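Local coordinates for protein oxidized polyvinyl alcohol hydrolase (Pseudomonas sp. VM15C, PDB 3WWC) that hydrolyses beta-diketones, cleaving 4,6-nonanedione to pentan-2-one and butanoate, and carries out the second step in breaking down polyvinyl alcohol by hydrolysing its oxidized form, at residues P239-V244 / S283-A288; P148-F153 / N184-F189; P63-M68 / H303-L308. The protein carries 1 engineered substitution. One frame throughout, in Å; residues are numbered along the deposited sequence.

Contact 1: residues P239-V244 / S283-A288; sequences PLPAKV and SNFFSA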
loop_
_atom_site.group_PDB
_atom_site.type_symbol
_atom_site.label_atom_id
_atom_site.label_comp_id
_atom_site.label_asym_id
_atom_site.label_seq_id
_atom_site.Cartn_x
_atom_site.Cartn_y
_atom_site.Cartn_z
ATOM N N PRO A 239 -14.606 -1.761 -13.850
ATOM C CA PRO A 239 -13.358 -1.165 -14.358
ATOM C C PRO A 239 -12.798 -0.239 -13.288
ATOM O O PRO A 239 -13.486 0.075 -12.303
ATOM C CB PRO A 239 -13.803 -0.368 -15.590
ATOM C CG PRO A 239 -15.234 -0.053 -15.294
ATOM C CD PRO A 239 -15.782 -1.229 -14.580
ATOM N N LEU A 240 -11.556 0.205 -13.483
ATOM C CA LEU A 240 -10.920 1.138 -12.547
ATOM C C LEU A 240 -11.759 2.405 -12.606
ATOM O O LEU A 240 -12.389 2.715 -13.633
ATOM C CB LEU A 240 -9.488 1.451 -13.000
ATOM C CG LEU A 240 -8.539 0.257 -12.916
ATOM C CD1 LEU A 240 -7.199 0.692 -13.536
ATOM C CD2 LEU A 240 -8.325 -0.160 -11.477
ATOM N N PRO A 241 -11.776 3.167 -11.516
ATOM C CA PRO A 241 -12.571 4.403 -11.502
ATOM C C PRO A 241 -12.153 5.435 -12.536
ATOM O O PRO A 241 -10.975 5.595 -12.823
ATOM C CB PRO A 241 -12.436 4.899 -10.072
ATOM C CG PRO A 241 -11.260 4.179 -9.482
ATOM C CD PRO A 241 -11.079 2.902 -10.241
ATOM N N ALA A 242 -13.128 6.153 -13.109
ATOM C CA ALA A 242 -12.799 7.170 -14.107
ATOM C C ALA A 242 -12.130 8.344 -13.419
ATOM O O ALA A 242 -11.268 9.033 -14.012
ATOM C CB ALA A 242 -14.083 7.644 -14.808
ATOM N N LYS A 243 -12.542 8.585 -12.182
ATOM C CA LYS A 243 -11.972 9.687 -11.412
ATOM C C LYS A 243 -11.847 9.352 -9.944
ATOM O O LYS A 243 -12.767 8.784 -9.322
ATOM C CB LYS A 243 -12.799 10.955 -11.540
ATOM C CG LYS A 243 -11.987 12.166 -11.092
ATOM C CD LYS A 243 -12.644 13.490 -11.381
ATOM C CE LYS A 243 -11.680 14.596 -10.966
ATOM N NZ LYS A 243 -12.248 15.951 -11.294
ATOM N N VAL A 244 -10.683 9.650 -9.388
ATOM C CA VAL A 244 -10.482 9.406 -7.962
ATOM C C VAL A 244 -10.352 10.732 -7.257
ATOM O O VAL A 244 -10.129 11.782 -7.872
ATOM C CB VAL A 244 -9.205 8.495 -7.646
ATOM C CG1 VAL A 244 -9.379 7.150 -8.291
ATOM C CG2 VAL A 244 -7.906 9.153 -8.071
ATOM N N SER A 283 1.680 3.538 -11.862
ATOM C CA SER A 283 2.110 4.907 -12.152
ATOM C C SER A 283 1.355 5.491 -13.348
ATOM O O SER A 283 1.069 6.679 -13.368
ATOM C CB SER A 283 3.648 4.968 -12.389
ATOM O OG SER A 283 3.984 4.569 -13.729
ATOM N N ASN A 284 0.956 4.653 -14.292
ATOM C CA ASN A 284 0.238 5.191 -15.456
ATOM C C ASN A 284 -1.166 5.622 -15.019
ATOM O O ASN A 284 -1.659 6.694 -15.399
ATOM C CB ASN A 284 0.098 4.096 -16.535
ATOM C CG ASN A 284 1.437 3.704 -17.145
ATOM O OD1 ASN A 284 2.467 4.331 -16.886
ATOM N ND2 ASN A 284 1.420 2.675 -17.985
ATOM N N PHE A 285 -1.814 4.809 -14.191
ATOM C CA PHE A 285 -3.153 5.171 -13.772
ATOM C C PHE A 285 -3.158 6.409 -12.923
ATOM O O PHE A 285 -3.959 7.329 -13.163
ATOM C CB PHE A 285 -3.801 4.016 -12.988
ATOM C CG PHE A 285 -5.133 4.365 -12.413
ATOM C CD1 PHE A 285 -6.273 4.237 -13.180
ATOM C CD2 PHE A 285 -5.229 4.909 -11.127
ATOM C CE1 PHE A 285 -7.495 4.659 -12.686
ATOM C CE2 PHE A 285 -6.454 5.334 -10.624
ATOM C CZ PHE A 285 -7.572 5.211 -11.401
ATOM N N PHE A 286 -2.268 6.465 -11.923
ATOM C CA PHE A 286 -2.310 7.617 -11.024
ATOM C C PHE A 286 -1.797 8.893 -11.675
ATOM O O PHE A 286 -2.272 9.963 -11.361
ATOM C CB PHE A 286 -1.558 7.307 -9.710
ATOM C CG PHE A 286 -2.289 6.329 -8.847
ATOM C CD1 PHE A 286 -3.537 6.676 -8.296
ATOM C CD2 PHE A 286 -1.731 5.074 -8.548
ATOM C CE1 PHE A 286 -4.219 5.779 -7.453
ATOM C CE2 PHE A 286 -2.406 4.180 -7.705
ATOM C CZ PHE A 286 -3.651 4.532 -7.158
ATOM N N SER A 287 -0.854 8.782 -12.595
ATOM C CA SER A 287 -0.381 9.965 -13.255
ATOM C C SER A 287 -1.449 10.580 -14.118
ATOM O O SER A 287 -1.517 11.807 -14.197
ATOM C CB SER A 287 0.837 9.640 -14.132
ATOM O OG SER A 287 1.900 9.310 -13.302
ATOM N N ALA A 288 -2.274 9.748 -14.749
ATOM C CA ALA A 288 -3.326 10.262 -15.625
ATOM C C ALA A 288 -4.412 10.998 -14.851
ATOM O O ALA A 288 -5.079 11.842 -15.392
ATOM C CB ALA A 288 -3.953 9.131 -16.448
#

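Contact 2: residues P148-F153 / N184-F189; sequences PDSSFF and NRALLF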
loop_
_atom_site.group_PDB
_atom_site.type_symbol
_atom_site.label_atom_id
_atom_site.label_comp_id
_atom_site.label_asym_id
_atom_site.label_seq_id
_atom_site.Cartn_x
_atom_site.Cartn_y
_atom_site.Cartn_z
ATOM N N PRO A 148 -12.821 -6.393 3.284
ATOM C CA PRO A 148 -12.713 -6.060 4.700
ATOM C C PRO A 148 -11.454 -5.422 5.231
ATOM O O PRO A 148 -11.495 -4.898 6.319
ATOM C CB PRO A 148 -13.074 -7.375 5.418
ATOM C CG PRO A 148 -12.867 -8.452 4.395
ATOM C CD PRO A 148 -12.923 -7.840 3.016
ATOM N N ASP A 149 -10.345 -5.455 4.487
ATOM C CA ASP A 149 -9.194 -4.759 4.999
ATOM C C ASP A 149 -9.327 -3.262 4.694
ATOM O O ASP A 149 -9.066 -2.439 5.581
ATOM C CB ASP A 149 -7.884 -5.303 4.359
ATOM C CG ASP A 149 -7.244 -6.378 5.207
ATOM O OD1 ASP A 149 -7.474 -6.405 6.434
ATOM O OD2 ASP A 149 -6.479 -7.203 4.667
ATOM N N SER A 150 -9.698 -2.914 3.453
ATOM C CA SER A 150 -9.848 -1.507 3.109
ATOM C C SER A 150 -10.815 -0.821 4.072
ATOM O O SER A 150 -10.543 0.295 4.549
ATOM C CB SER A 150 -10.300 -1.392 1.639
ATOM O OG SER A 150 -10.516 -0.035 1.259
ATOM N N SER A 151 -11.955 -1.463 4.357
ATOM C CA SER A 151 -12.909 -0.830 5.292
ATOM C C SER A 151 -12.423 -0.837 6.739
ATOM O O SER A 151 -12.659 0.119 7.484
ATOM C CB SER A 151 -14.289 -1.491 5.184
ATOM O OG SER A 151 -14.227 -2.885 5.436
ATOM N N PHE A 152 -11.692 -1.867 7.142
ATOM C CA PHE A 152 -11.184 -1.912 8.499
ATOM C C PHE A 152 -10.231 -0.767 8.706
ATOM O O PHE A 152 -10.269 -0.122 9.733
ATOM C CB PHE A 152 -10.426 -3.247 8.688
ATOM C CG PHE A 152 -9.442 -3.257 9.822
ATOM C CD1 PHE A 152 -9.758 -2.768 11.096
ATOM C CD2 PHE A 152 -8.167 -3.789 9.611
ATOM C CE1 PHE A 152 -8.812 -2.814 12.130
ATOM C CE2 PHE A 152 -7.227 -3.834 10.661
ATOM C CZ PHE A 152 -7.555 -3.344 11.925
ATOM N N PHE A 153 -9.377 -0.472 7.739
ATOM C CA PHE A 153 -8.372 0.590 7.980
ATOM C C PHE A 153 -9.035 1.939 8.198
ATOM O O PHE A 153 -8.543 2.722 8.981
ATOM C CB PHE A 153 -7.398 0.718 6.784
ATOM C CG PHE A 153 -6.658 -0.543 6.436
ATOM C CD1 PHE A 153 -6.417 -1.567 7.355
ATOM C CD2 PHE A 153 -6.224 -0.693 5.129
ATOM C CE1 PHE A 153 -5.749 -2.741 6.953
ATOM C CE2 PHE A 153 -5.556 -1.838 4.705
ATOM C CZ PHE A 153 -5.315 -2.874 5.619
ATOM N N ASN A 184 -2.329 0.013 -2.972
ATOM C CA ASN A 184 -2.977 0.330 -4.236
ATOM C C ASN A 184 -4.498 0.114 -4.138
ATOM O O ASN A 184 -5.278 0.971 -4.587
ATOM C CB ASN A 184 -2.452 -0.589 -5.380
ATOM C CG ASN A 184 -1.110 -0.145 -5.917
ATOM O OD1 ASN A 184 -0.784 1.051 -5.905
ATOM N ND2 ASN A 184 -0.313 -1.112 -6.433
ATOM N N ARG A 185 -4.920 -1.030 -3.584
ATOM C CA ARG A 185 -6.364 -1.284 -3.512
ATOM C C ARG A 185 -7.094 -0.239 -2.669
ATOM O O ARG A 185 -8.152 0.289 -3.056
ATOM C CB ARG A 185 -6.656 -2.656 -2.920
ATOM C CG ARG A 185 -8.181 -2.959 -2.926
ATOM C CD ARG A 185 -8.446 -4.457 -2.574
ATOM N NE ARG A 185 -9.865 -4.768 -2.769
ATOM C CZ ARG A 185 -10.370 -5.286 -3.883
ATOM N NH1 ARG A 185 -9.578 -5.547 -4.944
ATOM N NH2 ARG A 185 -11.677 -5.606 -3.898
ATOM N N ALA A 186 -6.490 0.114 -1.543
ATOM C CA ALA A 186 -7.118 1.092 -0.647
ATOM C C ALA A 186 -7.211 2.453 -1.301
ATOM O O ALA A 186 -8.215 3.191 -1.095
ATOM C CB ALA A 186 -6.296 1.187 0.645
ATOM N N LEU A 187 -6.190 2.854 -2.049
ATOM C CA LEU A 187 -6.231 4.164 -2.718
ATOM C C LEU A 187 -7.296 4.184 -3.808
ATOM O O LEU A 187 -7.916 5.221 -4.042
ATOM C CB LEU A 187 -4.861 4.490 -3.334
ATOM C CG LEU A 187 -3.764 4.703 -2.307
ATOM C CD1 LEU A 187 -2.436 4.725 -3.060
ATOM C CD2 LEU A 187 -4.009 6.017 -1.516
ATOM N N LEU A 188 -7.546 3.036 -4.439
ATOM C CA LEU A 188 -8.513 3.013 -5.537
ATOM C C LEU A 188 -9.927 2.988 -5.032
ATOM O O LEU A 188 -10.830 3.521 -5.696
ATOM C CB LEU A 188 -8.266 1.771 -6.435
ATOM C CG LEU A 188 -6.948 1.866 -7.206
ATOM C CD1 LEU A 188 -6.590 0.484 -7.771
ATOM C CD2 LEU A 188 -7.085 2.940 -8.333
ATOM N N PHE A 189 -10.136 2.395 -3.858
ATOM C CA PHE A 189 -11.489 2.299 -3.293
ATOM C C PHE A 189 -11.807 3.347 -2.256
ATOM O O PHE A 189 -13.004 3.591 -1.994
ATOM C CB PHE A 189 -11.750 0.930 -2.627
ATOM C CG PHE A 189 -12.109 -0.185 -3.605
ATOM C CD1 PHE A 189 -13.421 -0.416 -3.981
ATOM C CD2 PHE A 189 -11.125 -1.043 -4.049
ATOM C CE1 PHE A 189 -13.739 -1.509 -4.788
ATOM C CE2 PHE A 189 -11.438 -2.156 -4.866
ATOM C CZ PHE A 189 -12.764 -2.381 -5.228
#

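Contact 3: residues P63-M68 / H303-L308; sequences PVWVPM and HMWPQL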
loop_
_atom_site.group_PDB
_atom_site.type_symbol
_atom_site.label_atom_id
_atom_site.label_comp_id
_atom_site.label_asym_id
_atom_site.label_seq_id
_atom_site.Cartn_x
_atom_site.Cartn_y
_atom_site.Cartn_z
ATOM N N PRO A 63 -0.043 14.249 11.349
ATOM C CA PRO A 63 -0.232 13.489 10.107
ATOM C C PRO A 63 -0.121 12.002 10.571
ATOM O O PRO A 63 0.492 11.687 11.615
ATOM C CB PRO A 63 0.943 13.939 9.232
ATOM C CG PRO A 63 2.073 14.277 10.286
ATOM C CD PRO A 63 1.251 14.981 11.382
ATOM N N VAL A 64 -0.735 11.141 9.784
ATOM C CA VAL A 64 -0.859 9.706 10.064
ATOM C C VAL A 64 -0.162 8.878 9.052
ATOM O O VAL A 64 -0.213 9.160 7.843
ATOM C CB VAL A 64 -2.361 9.333 10.102
ATOM C CG1 VAL A 64 -2.577 7.807 10.066
ATOM C CG2 VAL A 64 -2.984 9.906 11.419
ATOM N N TRP A 65 0.498 7.829 9.559
ATOM C CA TRP A 65 1.172 6.845 8.713
ATOM C C TRP A 65 0.616 5.473 9.094
ATOM O O TRP A 65 0.698 5.072 10.274
ATOM C CB TRP A 65 2.679 6.924 8.973
ATOM C CG TRP A 65 3.527 5.822 8.324
ATOM C CD1 TRP A 65 4.550 5.140 8.926
ATOM C CD2 TRP A 65 3.521 5.381 6.938
ATOM N NE1 TRP A 65 5.180 4.319 8.017
ATOM C CE2 TRP A 65 4.569 4.449 6.792
ATOM C CE3 TRP A 65 2.728 5.694 5.813
ATOM C CZ2 TRP A 65 4.859 3.818 5.568
ATOM C CZ3 TRP A 65 3.010 5.073 4.596
ATOM C CH2 TRP A 65 4.064 4.147 4.480
ATOM N N VAL A 66 0.098 4.732 8.108
ATOM C CA VAL A 66 -0.460 3.389 8.301
ATOM C C VAL A 66 0.418 2.454 7.464
ATOM O O VAL A 66 0.165 2.243 6.282
ATOM C CB VAL A 66 -1.948 3.359 7.812
ATOM C CG1 VAL A 66 -2.528 1.981 7.883
ATOM C CG2 VAL A 66 -2.761 4.296 8.697
ATOM N N PRO A 67 1.467 1.888 8.080
ATOM C CA PRO A 67 2.373 0.990 7.371
ATOM C C PRO A 67 1.886 -0.440 7.413
ATOM O O PRO A 67 1.360 -0.924 8.442
ATOM C CB PRO A 67 3.677 1.160 8.155
ATOM C CG PRO A 67 3.181 1.358 9.592
ATOM C CD PRO A 67 2.013 2.267 9.411
ATOM N N MET A 68 2.084 -1.122 6.289
ATOM C CA MET A 68 1.673 -2.530 6.188
ATOM C C MET A 68 2.817 -3.415 5.792
ATOM O O MET A 68 3.540 -3.117 4.839
ATOM C CB MET A 68 0.560 -2.668 5.160
ATOM C CG MET A 68 -0.679 -1.970 5.655
ATOM S SD MET A 68 -2.022 -1.944 4.423
ATOM C CE MET A 68 -1.426 -0.789 3.300
ATOM N N HIS A 303 13.253 -6.697 -3.849
ATOM C CA HIS A 303 11.906 -6.822 -3.335
ATOM C C HIS A 303 11.925 -6.972 -1.828
ATOM O O HIS A 303 11.838 -8.104 -1.295
ATOM C CB HIS A 303 11.222 -8.050 -3.931
ATOM C CG HIS A 303 9.738 -8.066 -3.729
ATOM N ND1 HIS A 303 8.902 -7.128 -4.298
ATOM C CD2 HIS A 303 8.935 -8.907 -3.029
ATOM C CE1 HIS A 303 7.646 -7.391 -3.958
ATOM N NE2 HIS A 303 7.644 -8.471 -3.193
ATOM N N MET A 304 12.096 -5.856 -1.144
ATOM C CA MET A 304 12.114 -5.803 0.317
ATOM C C MET A 304 11.976 -4.330 0.654
ATOM O O MET A 304 11.940 -3.506 -0.244
ATOM C CB MET A 304 13.426 -6.357 0.888
ATOM C CG MET A 304 14.617 -5.788 0.257
ATOM S SD MET A 304 16.143 -6.794 0.593
ATOM C CE MET A 304 15.900 -7.311 2.108
ATOM N N TRP A 305 11.824 -4.000 1.916
ATOM C CA TRP A 305 11.704 -2.579 2.241
ATOM C C TRP A 305 12.978 -1.905 1.772
ATOM O O TRP A 305 14.054 -2.487 1.877
ATOM C CB TRP A 305 11.599 -2.408 3.758
ATOM C CG TRP A 305 11.073 -1.046 4.123
ATOM C CD1 TRP A 305 11.801 0.136 4.279
ATOM C CD2 TRP A 305 9.705 -0.701 4.239
ATOM N NE1 TRP A 305 10.939 1.169 4.469
ATOM C CE2 TRP A 305 9.640 0.691 4.447
ATOM C CE3 TRP A 305 8.520 -1.437 4.188
ATOM C CZ2 TRP A 305 8.421 1.388 4.589
ATOM C CZ3 TRP A 305 7.312 -0.775 4.331
ATOM C CH2 TRP A 305 7.267 0.651 4.529
ATOM N N PRO A 306 12.904 -0.658 1.300
ATOM C CA PRO A 306 14.063 0.130 0.827
ATOM C C PRO A 306 15.218 -0.092 1.803
ATOM O O PRO A 306 15.071 0.116 3.012
ATOM C CB PRO A 306 13.518 1.557 0.865
ATOM C CG PRO A 306 12.120 1.302 0.218
ATOM C CD PRO A 306 11.638 0.062 1.035
ATOM N N GLN A 307 16.364 -0.509 1.242
ATOM C CA GLN A 307 17.509 -0.889 2.048
ATOM C C GLN A 307 18.595 0.146 2.167
ATOM O O GLN A 307 19.310 0.174 3.191
ATOM C CB GLN A 307 18.140 -2.156 1.463
ATOM C CG GLN A 307 17.217 -3.380 1.522
ATOM C CD GLN A 307 16.984 -3.860 2.932
ATOM O OE1 GLN A 307 15.855 -3.795 3.450
ATOM N NE2 GLN A 307 18.028 -4.340 3.580
ATOM N N LEU A 308 18.741 0.950 1.134
ATOM C CA LEU A 308 19.753 1.998 1.165
ATOM C C LEU A 308 19.208 3.220 1.935
ATOM O O LEU A 308 18.170 3.793 1.558
ATOM C CB LEU A 308 20.132 2.416 -0.265
ATOM C CG LEU A 308 20.645 1.283 -1.145
ATOM C CD1 LEU A 308 20.636 1.771 -2.632
ATOM C CD2 LEU A 308 22.029 0.829 -0.644
#

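Contact 1: residues P239-V244 / S283-A288
The phenyl ring of Phe285 projects from helix 275-288 into a bend of the loop 239-244, where Leu240, Pro241 and Val244 gather round it. Its CG stands anti to the backbone N (chi1 175°), which carries the ring clear of the helix and out to the loop. Leu240 approaches the ring at a slant, with CD1 3.7 Å from Phe285 CD1 and CB 3.8 Å from Phe285 CE1. Val244 meets the rim instead: its CG1, near the ring plane, lies 4.1 Å from Phe285 CZ. Between these two aliphatic groups the carbonyl of Pro241 points its O at the edge, in the plane of the ring and 3.6 Å from Phe285 CE1, so that a polar atom faces the weakly positive ring hydrogens. Farther round the rim, Phe285 CD2 rests 3.7 Å above the ring plane of its neighbour Phe286. With only the methyl of an alanine in place of the Phe285 ring, Leu240 and Val244 would probably lose their shared partner, leaving a gap between loop and helix. Beside this apolar contact, the side chain of Gln289, which directly follows segment 283-288, hydrogen-bonds Ala242 O through NE2 and Val244 N through OE1. Around the cluster, Phe285 and Phe286 pack against helix 178-189, while Val244 touches Val292 of strand 292-298 just before its own chain enters strand 247-253.

Contact 2: residues P148-F153 / N184-F189
Ser150 and Ala186 bring helices 148-160 and 178-189 together, their CA atoms only 5.3 Å apart. The contact between the segments is one of van der Waals packing by small groups. The hydroxyl of Ser150, anti to its own backbone N (chi1 178°), reaches between two residues one turn apart on the facing helix: Ser150 OG lies 4.1 Å from Ala186 CA and 4.2 Å from Phe189 CB. The rest of Phe189 turns away from the serine, so its methylene, not its ring, does the touching. Ala186 in turn also rests on Leu173 of strand 170-176. Its helix, 178-189, directly follows Ala177, an engineered residue at what is, by similarity, the nucleophile position of this alpha/beta-hydrolase fold.

The polar interactions run to residues flanking the contact. Ser150 OG is hydrogen-bonded to Glu146 OE1, which satisfies the hydroxyl from the residues just ahead of helix 148-160. Arg185, one residue before Ala186, reaches the same region: its NE bonds to Glu146 O and its NH2 to Trp142 O, so the guanidinium holds the chain leading into helix 148-160.

An aromatic group completes the surroundings. The ring of Phe189 covers one guanidinium face, with its CE2 3.4 Å above the plane of Arg185.

Chemically, no hydrogen bond crosses between the two segments; the directional link is made by Arg185 to the backbone carbonyls of Trp142 and Glu146, and the helices approach closely because serine and alanine offer so little bulk.

Contact 3: residues P63-M68 / H303-L308
Trp65 meets Trp305 rim to rim, the six-membered part of each indole turned to the other, with Trp65 CZ2 4.1 Å from Trp305 CH2. Each of these atoms lies near the plane of the opposing ring, yet the two planes are turned about 72° from one another, so no face is stacked on a face. With CG anti to the backbone N in both (chi1 171° for Trp65, -163° for Trp305), each indole extends away from its backbone and meets the other at the rim. Along the edge of Trp305, the carbonyl oxygen Met68 O comes within 4.5 Å of Trp305 CZ3. Strand 62-68 is an inner parallel strand of the alpha/beta-hydrolase sheet, and 303-308 belongs to the loop after strand 292-298, the place where this fold carries its catalytic histidine. Consistent with that role, His303 ND1 is hydrogen-bonded to Asp258 and His303 NE2 to a bound butanoic acid. Nearby prolines lie over one face of each indole: Pro67 CB sits 3.3 Å above the plane of Trp65, and Pro306 CD 3.2 Å above that of Trp305, each toward the rim. The indole N-H groups have separate partners, NE1 of Trp65 bonding to Asn87 OD1 and NE1 of Trp305 to Asn314 OD1 on helix 310-322. Trp305 also touches Ile176 at the end of strand 170-176, its side chain about 8 Å from that of the engineered Ala177.

In the fold
From the N terminus, strand 62-68 comes first and finds its partner in contact 3 only after 234 intervening residues, at the loop 303-308. Inside that long loop the chain enters helix 148-160, which contact 2 closes against helix 178-189. Contact 1 follows in series, joining the loop before strand 247-253 to helix 275-288. The two inner closures are both nested in contact 3, and none cross. Contacts 1 and 2 adjoin through Leu188 and Phe285, contacts 2 and 3 through Phe153 and Met68, whereas contacts 1 and 3 stay about 12 Å apart at their nearest atoms. Helix 178-189 thus bridges the two inner contacts, and contact 3 ties an inner strand to the histidine loop.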